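Local coordinates for tRNA(Ile2) 2-agmatinylcytidine synthetase TiaS (Archaeoglobus fulgidus, PDB 6AGG), which catalyses the ATP-dependent attachment of agmatine to the wobble cytidine of a minor isoleucine tRNA, giving 2-agmatinylcytidine and switching its decoding from AUG to AUA, at residues Thr157-Ala162 / Gly215-Ser220; Pro391-Val396 / Lys406-Met411; His259-Tyr264 / Thr291-Val296; Thr274-Asp279 / Leu313-Asp318. All blocks are in the same frame, centred on the assembly; numbering follows the deposited sequence.

Interaction 1 of 4, residues Thr157-Ala162 / Gly215-Ser220. With AG2 (agmatine), chain D.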
# COMPACT_ATOMS: atom_id res chain seq x y z
N THR A 157 11.80 -3.71 1.09
CA THR A 157 11.78 -4.24 -0.27
C THR A 157 12.54 -3.30 -1.20
O THR A 157 12.94 -2.19 -0.81
CB THR A 157 10.35 -4.47 -0.79
OG1 THR A 157 9.58 -3.27 -0.58
CG2 THR A 157 9.68 -5.65 -0.04
N LEU A 158 12.76 -3.74 -2.42
CA LEU A 158 13.53 -2.93 -3.34
C LEU A 158 12.66 -2.44 -4.49
O LEU A 158 11.72 -3.11 -4.91
CB LEU A 158 14.74 -3.72 -3.84
CG LEU A 158 15.63 -4.26 -2.72
CD1 LEU A 158 16.81 -5.01 -3.28
CD2 LEU A 158 16.11 -3.14 -1.82
N GLU A 159 12.97 -1.23 -4.98
CA GLU A 159 12.37 -0.76 -6.22
C GLU A 159 13.43 -0.20 -7.15
O GLU A 159 14.23 0.66 -6.78
CB GLU A 159 11.24 0.24 -5.98
CG GLU A 159 10.28 0.34 -7.17
CD GLU A 159 9.04 1.16 -6.86
OE1 GLU A 159 8.90 1.60 -5.70
OE2 GLU A 159 8.21 1.37 -7.78
N LEU A 160 13.45 -0.74 -8.36
CA LEU A 160 14.32 -0.25 -9.39
C LEU A 160 13.52 0.81 -10.13
O LEU A 160 12.60 0.50 -10.90
CB LEU A 160 14.77 -1.41 -10.28
CG LEU A 160 15.68 -1.11 -11.47
CD1 LEU A 160 16.75 -2.17 -11.63
CD2 LEU A 160 14.86 -0.98 -12.75
N ILE A 161 13.83 2.08 -9.86
CA ILE A 161 13.17 3.19 -10.53
C ILE A 161 13.94 3.54 -11.80
O ILE A 161 15.10 3.95 -11.73
CB ILE A 161 13.12 4.46 -9.66
CG1 ILE A 161 12.56 4.16 -8.26
CG2 ILE A 161 12.32 5.55 -10.38
CD1 ILE A 161 11.04 4.35 -8.13
N ALA A 162 13.30 3.38 -12.95
CA ALA A 162 13.86 3.85 -14.20
C ALA A 162 13.38 5.29 -14.49
O ALA A 162 12.26 5.67 -14.12
CB ALA A 162 13.51 2.91 -15.33
N GLY A 215 8.85 1.93 -12.22
CA GLY A 215 9.40 1.55 -10.93
C GLY A 215 9.05 0.09 -10.68
O GLY A 215 7.88 -0.27 -10.56
N ILE A 216 10.07 -0.75 -10.63
CA ILE A 216 9.85 -2.19 -10.48
C ILE A 216 10.19 -2.68 -9.08
O ILE A 216 11.31 -2.52 -8.61
CB ILE A 216 10.67 -2.99 -11.52
CG1 ILE A 216 10.03 -2.87 -12.90
CG2 ILE A 216 10.76 -4.45 -11.13
CD1 ILE A 216 10.99 -3.15 -14.04
N ARG A 217 9.20 -3.28 -8.41
CA ARG A 217 9.38 -3.80 -7.05
C ARG A 217 9.82 -5.27 -6.99
O ARG A 217 9.33 -6.12 -7.75
CB ARG A 217 8.11 -3.58 -6.22
CG ARG A 217 7.97 -2.17 -5.69
CD ARG A 217 6.54 -1.70 -5.84
NE ARG A 217 6.26 -0.51 -5.05
CZ ARG A 217 5.10 0.12 -5.03
NH1 ARG A 217 4.10 -0.31 -5.77
NH2 ARG A 217 4.94 1.19 -4.27
N GLY A 218 10.73 -5.57 -6.06
CA GLY A 218 11.37 -6.87 -6.01
C GLY A 218 12.08 -7.15 -4.69
O GLY A 218 11.87 -6.46 -3.70
N GLU A 219 12.93 -8.17 -4.70
CA GLU A 219 13.50 -8.71 -3.46
C GLU A 219 15.02 -8.64 -3.41
O GLU A 219 15.61 -8.39 -2.36
CB GLU A 219 13.07 -10.16 -3.25
CG GLU A 219 11.56 -10.38 -3.30
CD GLU A 219 10.86 -9.88 -2.06
OE1 GLU A 219 11.51 -9.19 -1.25
OE2 GLU A 219 9.65 -10.17 -1.90
N SER A 220 15.66 -8.87 -4.55
CA SER A 220 17.11 -8.85 -4.62
C SER A 220 17.56 -7.86 -5.68
O SER A 220 16.78 -7.46 -6.54
CB SER A 220 17.66 -10.23 -4.98
OG SER A 220 17.77 -10.36 -6.39
N AG2 D . -1.86 1.98 -8.34
CA AG2 D . -1.04 0.80 -8.28
CB AG2 D . 0.44 1.00 -8.31
CG AG2 D . 1.33 -0.16 -8.01
CD AG2 D . 2.78 -0.03 -8.34
NE AG2 D . 3.49 -1.16 -8.86
CZ AG2 D . 4.89 -1.05 -9.16
NH1 AG2 D . 5.53 0.07 -8.96
NH2 AG2 D . 5.52 -2.09 -9.63
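The carboxylate of Glu-159 lies over one face of the Arg-217 guanidinium, the two planes turned 34° from each other. OE1 makes a long salt bridge to NE of Arg-217 at 3.4 Å, while OE2 turns to the guanidinium of agmatine and accepts a weak hydrogen bond from its NH1. Shorter is the bond from agmatine NH1 to the carbonyl O of Gly-215, 2.9 Å; agmatine NH2 reaches the same oxygen weakly. Glu-159 and Gly-215 thus hold the ligand's guanidinium in the agmatine site, where Asp-193 O is a further acceptor. CG of Glu-159 stands anti to the backbone N (chi1 -158°) and the chain runs on extended, which carries the carboxylate past Arg-217 to the ligand. NH2 of Arg-217 is hydrogen-bonded to His-403. The backbones pair antiparallel: Leu-158 N to Gly-218 O is 3.1 Å and Leu-160 N to Ile-216 O 2.8 Å, each with its reciprocal bond. One face of the strands meets agmatine; on the other, Leu-158, Leu-160 and Ile-216 pack against Leu-224 of helix 221-230. Strand 212-218 ends the eight-stranded mixed sheet, and strand 157-163 joins it to strand 239-244.

Interaction 2 of 4, residues Pro391-Val396 / Lys406-Met411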
# COMPACT_ATOMS: atom_id res chain seq x y z
N PRO A 391 -12.28 -20.09 4.22
CA PRO A 391 -11.56 -19.28 5.20
C PRO A 391 -10.23 -18.81 4.63
O PRO A 391 -9.86 -19.23 3.53
CB PRO A 391 -11.31 -20.28 6.34
CG PRO A 391 -12.47 -21.21 6.26
CD PRO A 391 -12.77 -21.36 4.79
N GLY A 392 -9.53 -17.95 5.35
CA GLY A 392 -8.21 -17.53 4.92
C GLY A 392 -8.13 -16.09 4.45
O GLY A 392 -8.97 -15.26 4.80
N PHE A 393 -7.11 -15.81 3.64
CA PHE A 393 -6.73 -14.44 3.29
C PHE A 393 -7.08 -14.05 1.86
O PHE A 393 -6.91 -14.83 0.92
CB PHE A 393 -5.22 -14.26 3.51
CG PHE A 393 -4.79 -14.34 4.95
CD1 PHE A 393 -4.81 -13.21 5.75
CD2 PHE A 393 -4.37 -15.54 5.50
CE1 PHE A 393 -4.41 -13.28 7.08
CE2 PHE A 393 -3.97 -15.61 6.82
CZ PHE A 393 -4.00 -14.48 7.61
N TYR A 394 -7.56 -12.82 1.69
CA TYR A 394 -7.83 -12.27 0.36
C TYR A 394 -7.35 -10.82 0.26
O TYR A 394 -7.57 -10.02 1.17
CB TYR A 394 -9.32 -12.34 0.05
CG TYR A 394 -9.87 -13.75 0.10
CD1 TYR A 394 -9.81 -14.58 -1.01
CD2 TYR A 394 -10.45 -14.25 1.26
CE1 TYR A 394 -10.31 -15.86 -0.97
CE2 TYR A 394 -10.95 -15.54 1.31
CZ TYR A 394 -10.88 -16.34 0.19
OH TYR A 394 -11.37 -17.62 0.22
N GLU A 395 -6.71 -10.50 -0.86
CA GLU A 395 -6.17 -9.17 -1.08
C GLU A 395 -6.79 -8.54 -2.32
O GLU A 395 -7.38 -9.24 -3.14
CB GLU A 395 -4.66 -9.22 -1.23
CG GLU A 395 -4.17 -10.10 -2.38
CD GLU A 395 -2.65 -10.12 -2.47
OE1 GLU A 395 -2.10 -10.80 -3.36
OE2 GLU A 395 -2.00 -9.45 -1.64
N VAL A 396 -6.66 -7.22 -2.44
CA VAL A 396 -7.12 -6.52 -3.64
C VAL A 396 -6.14 -6.83 -4.77
O VAL A 396 -5.05 -7.34 -4.53
CB VAL A 396 -7.24 -4.98 -3.42
CG1 VAL A 396 -8.07 -4.69 -2.17
CG2 VAL A 396 -5.85 -4.30 -3.34
N LYS A 406 1.01 -4.83 2.38
CA LYS A 406 1.77 -6.07 2.23
C LYS A 406 0.97 -7.15 1.48
O LYS A 406 -0.10 -7.55 1.91
CB LYS A 406 2.23 -6.59 3.60
CG LYS A 406 3.11 -7.82 3.50
CD LYS A 406 3.81 -8.06 4.80
CE LYS A 406 4.64 -9.32 4.73
NZ LYS A 406 5.28 -9.60 6.04
N PRO A 407 1.50 -7.58 0.33
CA PRO A 407 0.81 -8.55 -0.52
C PRO A 407 0.96 -9.98 0.01
O PRO A 407 2.02 -10.35 0.55
CB PRO A 407 1.51 -8.39 -1.87
CG PRO A 407 2.88 -7.94 -1.52
CD PRO A 407 2.77 -7.13 -0.26
N LEU A 408 -0.10 -10.78 -0.16
CA LEU A 408 -0.14 -12.14 0.34
C LEU A 408 1.14 -12.90 0.00
O LEU A 408 1.72 -13.57 0.86
CB LEU A 408 -1.35 -12.88 -0.25
CG LEU A 408 -2.75 -12.33 0.04
CD1 LEU A 408 -3.80 -13.14 -0.71
CD2 LEU A 408 -3.05 -12.32 1.53
N ILE A 409 1.57 -12.79 -1.25
CA ILE A 409 2.71 -13.57 -1.72
C ILE A 409 3.90 -13.49 -0.78
O ILE A 409 4.77 -14.36 -0.79
CB ILE A 409 3.13 -13.14 -3.13
CG1 ILE A 409 4.10 -14.16 -3.73
CG2 ILE A 409 3.75 -11.73 -3.11
CD1 ILE A 409 3.67 -15.60 -3.57
N ARG A 410 3.94 -12.43 0.03
CA ARG A 410 5.04 -12.20 0.96
C ARG A 410 4.72 -12.62 2.41
O ARG A 410 5.56 -12.49 3.29
CB ARG A 410 5.45 -10.73 0.94
CG ARG A 410 6.21 -10.29 -0.30
CD ARG A 410 6.58 -8.83 -0.21
NE ARG A 410 7.05 -8.46 1.13
CZ ARG A 410 8.30 -8.62 1.54
NH1 ARG A 410 9.19 -9.17 0.73
NH2 ARG A 410 8.67 -8.26 2.76
N MET A 411 3.52 -13.12 2.66
CA MET A 411 3.19 -13.55 4.01
C MET A 411 3.21 -15.07 4.08
O MET A 411 2.62 -15.74 3.24
CB MET A 411 1.82 -13.00 4.41
CG MET A 411 1.64 -11.53 4.07
SD MET A 411 -0.04 -10.96 4.37
CE MET A 411 -0.21 -11.36 6.11
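Strand 392-395 meets a 3-10 turn, residues 408-410, in the tail that follows it, and Leu-408 at the start of that turn carries the contact. Its backbone N donates to OE2 of Glu-395 at 2.8 Å, a nearly straight bond (165° at the hydrogen) that meets the oxygen from above the carboxylate plane, 47° out of it. The same OE2 lies 3.2 Å from CA of Pro-407, so this one oxygen meets both Pro-407 and Leu-408. CG of Glu-395 is tucked between its own backbone N and carbonyl carbon (chi1 59°), and the extended chain beyond brings the carboxylate to the turn. The side chains of Glu-395 and Leu-408 come from opposite directions and overlap along their lengths: CD1 of Leu-408 rests 3.5 Å from CG of Glu-395, while its other methyl, CD2, abuts CB of Phe-393 at 3.5 Å. One leucine thus bridges two residues on the same side of the strand, and the glutamate adds a polar grip to this apolar seat. Tyr-394, between them, starts away from the turn and packs on Ile-336 and Ile-338 of strand 335-338 and on Val-310 of helix 307-312. Strand 392-395 runs antiparallel to strand 335-338, while Phe-393 also bonds through its backbone to Gly-415 and His-417, so the C-terminal tail folds back along this strand.

Interaction 3 of 4, residues His259-Tyr264 / Thr291-Val296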
# COMPACT_ATOMS: atom_id res chain seq x y z
N HIS A 259 -6.95 2.73 22.14
CA HIS A 259 -8.21 2.85 22.88
C HIS A 259 -9.40 3.13 21.97
O HIS A 259 -10.37 2.37 21.94
CB HIS A 259 -8.11 3.95 23.93
CG HIS A 259 -7.47 3.50 25.21
ND1 HIS A 259 -6.51 4.25 25.85
CD2 HIS A 259 -7.66 2.39 25.96
CE1 HIS A 259 -6.13 3.61 26.95
NE2 HIS A 259 -6.81 2.48 27.03
N ARG A 260 -9.33 4.24 21.23
CA ARG A 260 -10.36 4.59 20.26
C ARG A 260 -9.80 4.37 18.87
O ARG A 260 -8.62 4.10 18.72
CB ARG A 260 -10.81 6.04 20.44
CG ARG A 260 -9.70 7.07 20.36
CD ARG A 260 -10.10 8.37 21.05
NE ARG A 260 -10.19 8.21 22.50
CZ ARG A 260 -11.33 8.11 23.18
NH1 ARG A 260 -12.50 8.17 22.56
NH2 ARG A 260 -11.30 7.96 24.50
N LEU A 261 -10.66 4.46 17.86
CA LEU A 261 -10.19 4.47 16.47
C LEU A 261 -10.23 5.89 15.97
O LEU A 261 -11.07 6.68 16.41
CB LEU A 261 -11.06 3.59 15.57
CG LEU A 261 -10.82 2.09 15.71
CD1 LEU A 261 -11.57 1.33 14.61
CD2 LEU A 261 -9.33 1.79 15.67
N GLU A 262 -9.34 6.20 15.04
CA GLU A 262 -9.22 7.56 14.53
C GLU A 262 -9.13 7.61 13.01
O GLU A 262 -8.58 6.72 12.36
CB GLU A 262 -8.00 8.23 15.15
CG GLU A 262 -8.30 9.53 15.86
CD GLU A 262 -7.20 9.90 16.84
OE1 GLU A 262 -6.45 9.00 17.26
OE2 GLU A 262 -7.09 11.10 17.19
N ASN A 263 -9.68 8.68 12.44
CA ASN A 263 -9.45 9.00 11.04
C ASN A 263 -8.00 9.44 10.81
O ASN A 263 -7.41 10.12 11.66
CB ASN A 263 -10.42 10.08 10.58
CG ASN A 263 -11.74 9.52 10.11
OD1 ASN A 263 -11.77 8.55 9.36
ND2 ASN A 263 -12.82 10.12 10.55
N TYR A 264 -7.44 9.03 9.68
CA TYR A 264 -6.04 9.31 9.33
C TYR A 264 -5.07 8.30 9.98
O TYR A 264 -3.90 8.61 10.26
CB TYR A 264 -5.67 10.77 9.61
CG TYR A 264 -6.50 11.76 8.80
CD1 TYR A 264 -6.63 11.62 7.42
CD2 TYR A 264 -7.19 12.80 9.41
CE1 TYR A 264 -7.40 12.50 6.67
CE2 TYR A 264 -7.96 13.69 8.68
CZ TYR A 264 -8.06 13.54 7.30
OH TYR A 264 -8.82 14.42 6.56
N THR A 291 -16.55 -4.73 17.21
CA THR A 291 -15.16 -4.77 17.64
C THR A 291 -15.04 -4.20 19.04
O THR A 291 -16.02 -3.70 19.60
CB THR A 291 -14.27 -3.94 16.71
OG1 THR A 291 -14.62 -2.55 16.85
CG2 THR A 291 -14.46 -4.37 15.26
N LYS A 292 -13.84 -4.28 19.61
CA LYS A 292 -13.63 -3.77 20.97
C LYS A 292 -13.95 -2.28 20.99
O LYS A 292 -14.04 -1.67 22.06
CB LYS A 292 -12.21 -4.04 21.45
CG LYS A 292 -11.13 -3.67 20.44
CD LYS A 292 -9.72 -3.99 20.93
CE LYS A 292 -9.36 -3.21 22.19
NZ LYS A 292 -7.88 -3.20 22.40
N PHE A 293 -14.14 -1.72 19.80
CA PHE A 293 -14.41 -0.30 19.62
C PHE A 293 -15.84 -0.05 19.13
O PHE A 293 -16.15 1.04 18.64
CB PHE A 293 -13.43 0.32 18.62
CG PHE A 293 -12.01 -0.14 18.78
CD1 PHE A 293 -11.21 0.37 19.78
CD2 PHE A 293 -11.47 -1.09 17.92
CE1 PHE A 293 -9.90 -0.05 19.93
CE2 PHE A 293 -10.16 -1.51 18.06
CZ PHE A 293 -9.38 -0.99 19.07
N GLY A 294 -16.70 -1.05 19.24
CA GLY A 294 -18.08 -0.92 18.80
C GLY A 294 -18.25 -1.13 17.30
O GLY A 294 -17.34 -1.60 16.63
N SER A 295 -19.43 -0.78 16.78
CA SER A 295 -19.70 -0.95 15.35
C SER A 295 -18.74 -0.13 14.47
O SER A 295 -18.39 1.01 14.80
CB SER A 295 -21.16 -0.60 15.05
OG SER A 295 -21.57 -1.14 13.80
N VAL A 296 -18.30 -0.73 13.37
CA VAL A 296 -17.31 -0.08 12.50
C VAL A 296 -17.55 -0.35 11.01
O VAL A 296 -17.69 -1.50 10.58
CB VAL A 296 -15.88 -0.49 12.87
CG1 VAL A 296 -14.89 0.06 11.85
CG2 VAL A 296 -15.53 -0.01 14.26
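With CG of Phe-293 beside its backbone N and anti to the carbonyl carbon (chi1 -42°), the ring reaches across to the 259-264 loop, where Leu-261, with CG likewise anti to its carbonyl carbon (chi1 -76°), comes to meet it. The two side chains cross at about a right angle. CG of Leu-261 sits over one ring face in a CH-pi contact, 4.2 Å from the centroid and 22° off the normal, displaced toward CD2 of the ring. CG of Lys-292 lies over the opposite face. At the ring edge, in its plane, the carbonyl O of His-259 approaches CD1 of Phe-293 to 3.1 Å, so the ring lies between two aliphatic groups, with a carbonyl at its edge. CD1 of Leu-261 also touches CG2 of Val-296 at 4.2 Å, and this leucine packs further on Tyr-267 and Leu-269 of strand 265-273. Thr-291 to Gly-294 form a type I turn, closed by a bond from Gly-294 N to Thr-291 O of 2.8 Å; OG1 of Thr-291 donates to Gly-294 O, in the carbonyl plane and on a lone pair. This is the tight beta hairpin between strands 285-291 and 294-300 of the OB fold, its turn covered by the loop leading into strand 265-273.

Interaction 4 of 4, residues Thr274-Asp279 / Leu313-Asp318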
# COMPACT_ATOMS: atom_id res chain seq x y z
N THR A 274 -21.92 -7.23 11.52
CA THR A 274 -23.23 -6.82 11.99
C THR A 274 -24.14 -6.61 10.79
O THR A 274 -24.97 -7.47 10.46
CB THR A 274 -23.19 -5.51 12.79
OG1 THR A 274 -21.84 -5.20 13.15
CG2 THR A 274 -24.04 -5.64 14.06
N LEU A 275 -23.99 -5.46 10.14
CA LEU A 275 -24.69 -5.18 8.90
C LEU A 275 -24.12 -6.07 7.80
O LEU A 275 -22.96 -6.45 7.85
CB LEU A 275 -24.54 -3.70 8.52
CG LEU A 275 -25.58 -2.70 9.05
CD1 LEU A 275 -26.63 -3.37 9.93
CD2 LEU A 275 -24.90 -1.54 9.77
N GLU A 276 -24.94 -6.40 6.81
CA GLU A 276 -24.46 -7.16 5.66
C GLU A 276 -24.04 -6.24 4.51
O GLU A 276 -24.44 -5.07 4.47
CB GLU A 276 -25.50 -8.20 5.21
CG GLU A 276 -25.30 -9.57 5.85
CD GLU A 276 -26.40 -10.57 5.50
OE1 GLU A 276 -27.51 -10.14 5.11
OE2 GLU A 276 -26.15 -11.79 5.63
N PRO A 277 -23.22 -6.76 3.59
CA PRO A 277 -22.71 -5.92 2.50
C PRO A 277 -23.83 -5.34 1.63
O PRO A 277 -24.75 -6.06 1.25
CB PRO A 277 -21.84 -6.89 1.69
CG PRO A 277 -22.35 -8.24 2.04
CD PRO A 277 -22.77 -8.15 3.47
N TYR A 278 -23.74 -4.04 1.35
CA TYR A 278 -24.69 -3.38 0.46
C TYR A 278 -23.99 -2.46 -0.55
O TYR A 278 -23.18 -1.60 -0.18
CB TYR A 278 -25.76 -2.62 1.26
CG TYR A 278 -25.24 -1.51 2.15
CD1 TYR A 278 -25.52 -0.18 1.86
CD2 TYR A 278 -24.48 -1.79 3.28
CE1 TYR A 278 -25.05 0.85 2.68
CE2 TYR A 278 -24.01 -0.78 4.10
CZ TYR A 278 -24.30 0.54 3.80
OH TYR A 278 -23.83 1.55 4.61
N ASP A 279 -24.31 -2.65 -1.83
CA ASP A 279 -23.64 -1.93 -2.91
C ASP A 279 -23.95 -0.44 -2.93
O ASP A 279 -24.87 0.03 -2.26
CB ASP A 279 -23.97 -2.57 -4.27
CG ASP A 279 -23.35 -3.96 -4.42
OD1 ASP A 279 -23.58 -4.80 -3.53
OD2 ASP A 279 -22.64 -4.19 -5.41
N LEU A 313 -19.88 -11.92 -0.47
CA LEU A 313 -20.20 -13.22 0.11
C LEU A 313 -20.06 -13.23 1.63
O LEU A 313 -19.57 -14.20 2.21
CB LEU A 313 -19.31 -14.32 -0.49
CG LEU A 313 -19.72 -14.88 -1.85
CD1 LEU A 313 -21.02 -15.69 -1.75
CD2 LEU A 313 -19.87 -13.76 -2.88
N LEU A 314 -20.51 -12.15 2.26
CA LEU A 314 -20.45 -12.03 3.71
C LEU A 314 -21.85 -12.12 4.32
O LEU A 314 -22.81 -11.61 3.75
CB LEU A 314 -19.78 -10.71 4.12
CG LEU A 314 -18.28 -10.72 4.43
CD1 LEU A 314 -17.46 -11.33 3.29
CD2 LEU A 314 -17.77 -9.32 4.76
N ARG A 315 -21.94 -12.77 5.47
CA ARG A 315 -23.20 -12.89 6.19
C ARG A 315 -23.02 -12.64 7.69
O ARG A 315 -22.04 -13.09 8.29
CB ARG A 315 -23.84 -14.26 5.95
CG ARG A 315 -24.82 -14.29 4.79
CD ARG A 315 -24.15 -14.65 3.47
NE ARG A 315 -24.65 -13.84 2.37
CZ ARG A 315 -24.33 -14.03 1.09
NH1 ARG A 315 -23.50 -15.01 0.76
NH2 ARG A 315 -24.83 -13.24 0.15
N LYS A 316 -23.98 -11.93 8.28
CA LYS A 316 -23.94 -11.60 9.70
C LYS A 316 -23.39 -12.74 10.57
O LYS A 316 -23.77 -13.89 10.39
CB LYS A 316 -25.34 -11.19 10.18
CG LYS A 316 -25.40 -10.65 11.60
CD LYS A 316 -26.81 -10.20 11.95
CE LYS A 316 -26.92 -9.79 13.41
NZ LYS A 316 -28.34 -9.63 13.85
N GLY A 317 -22.50 -12.41 11.49
CA GLY A 317 -21.95 -13.40 12.41
C GLY A 317 -20.54 -13.85 12.08
O GLY A 317 -19.83 -14.36 12.93
N ASP A 318 -20.15 -13.65 10.82
CA ASP A 318 -18.83 -14.04 10.34
C ASP A 318 -17.70 -13.41 11.15
O ASP A 318 -17.66 -12.18 11.32
CB ASP A 318 -18.67 -13.64 8.87
CG ASP A 318 -19.58 -14.42 7.95
OD1 ASP A 318 -19.88 -15.60 8.27
OD2 ASP A 318 -19.99 -13.87 6.90
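Glu-276 and Arg-315 pass each other at a slant, with the carboxylate and guanidinium planes nearly perpendicular, 82° apart. OE2 of Glu-276 lies at the guanidinium edge, near its plane, yet stays 4.1 Å from NE of Arg-315, beyond a salt bridge; the opposite charges probably attract at this range without pairing. What OE2 touches is the aliphatic root of the arginine, together with the backbone beyond it: Lys-316 N donates a weak hydrogen bond to it at 3.4 Å. The ring of Pro-277 crosses Leu-314 obliquely, CD lying 4.0 Å from CB of the leucine and 3.5 Å from its carbonyl O. Lys-316 runs out extended, CG anti to the backbone N (chi1 -173°), and its CG rests 3.4 Å from the carbonyl O of Thr-274. Arg-315 to Asp-318 form a type II turn. Here OD2 of Asp-318 accepts from Arg-315 N at 2.7 Å, nearly straight (164° at the hydrogen), while OD1 forms a salt bridge to Arg-387. The contact lies at the surface of the OB fold, where the loop after strand 265-273 packs on the link from helix 307-312, the helix between the third and fourth barrel strands, to strand 319-327; the type II turn belongs to that link.

Along the chain interaction 1 closes first, interactions 3 and 4 follow with alternating segments, and interaction 2 comes last. Interactions 3 and 4 both reach the nine-stranded sheet of the OB fold, their centres 19 Å apart, and meet where Ser-295 packs on Thr-274. Interaction 2 reaches the same sheet through strand 392-395, with its centre 21 Å from that of interaction 4. Interaction 1 lies in the separate eight-stranded sheet beside agmatine, on the opposite side of the chain's centre from interactions 3 and 4. Arg-410 of interaction 2 forms a salt bridge with Glu-219 of interaction 1, linking the tail beyond strand 392-395 to the strand pair beside agmatine.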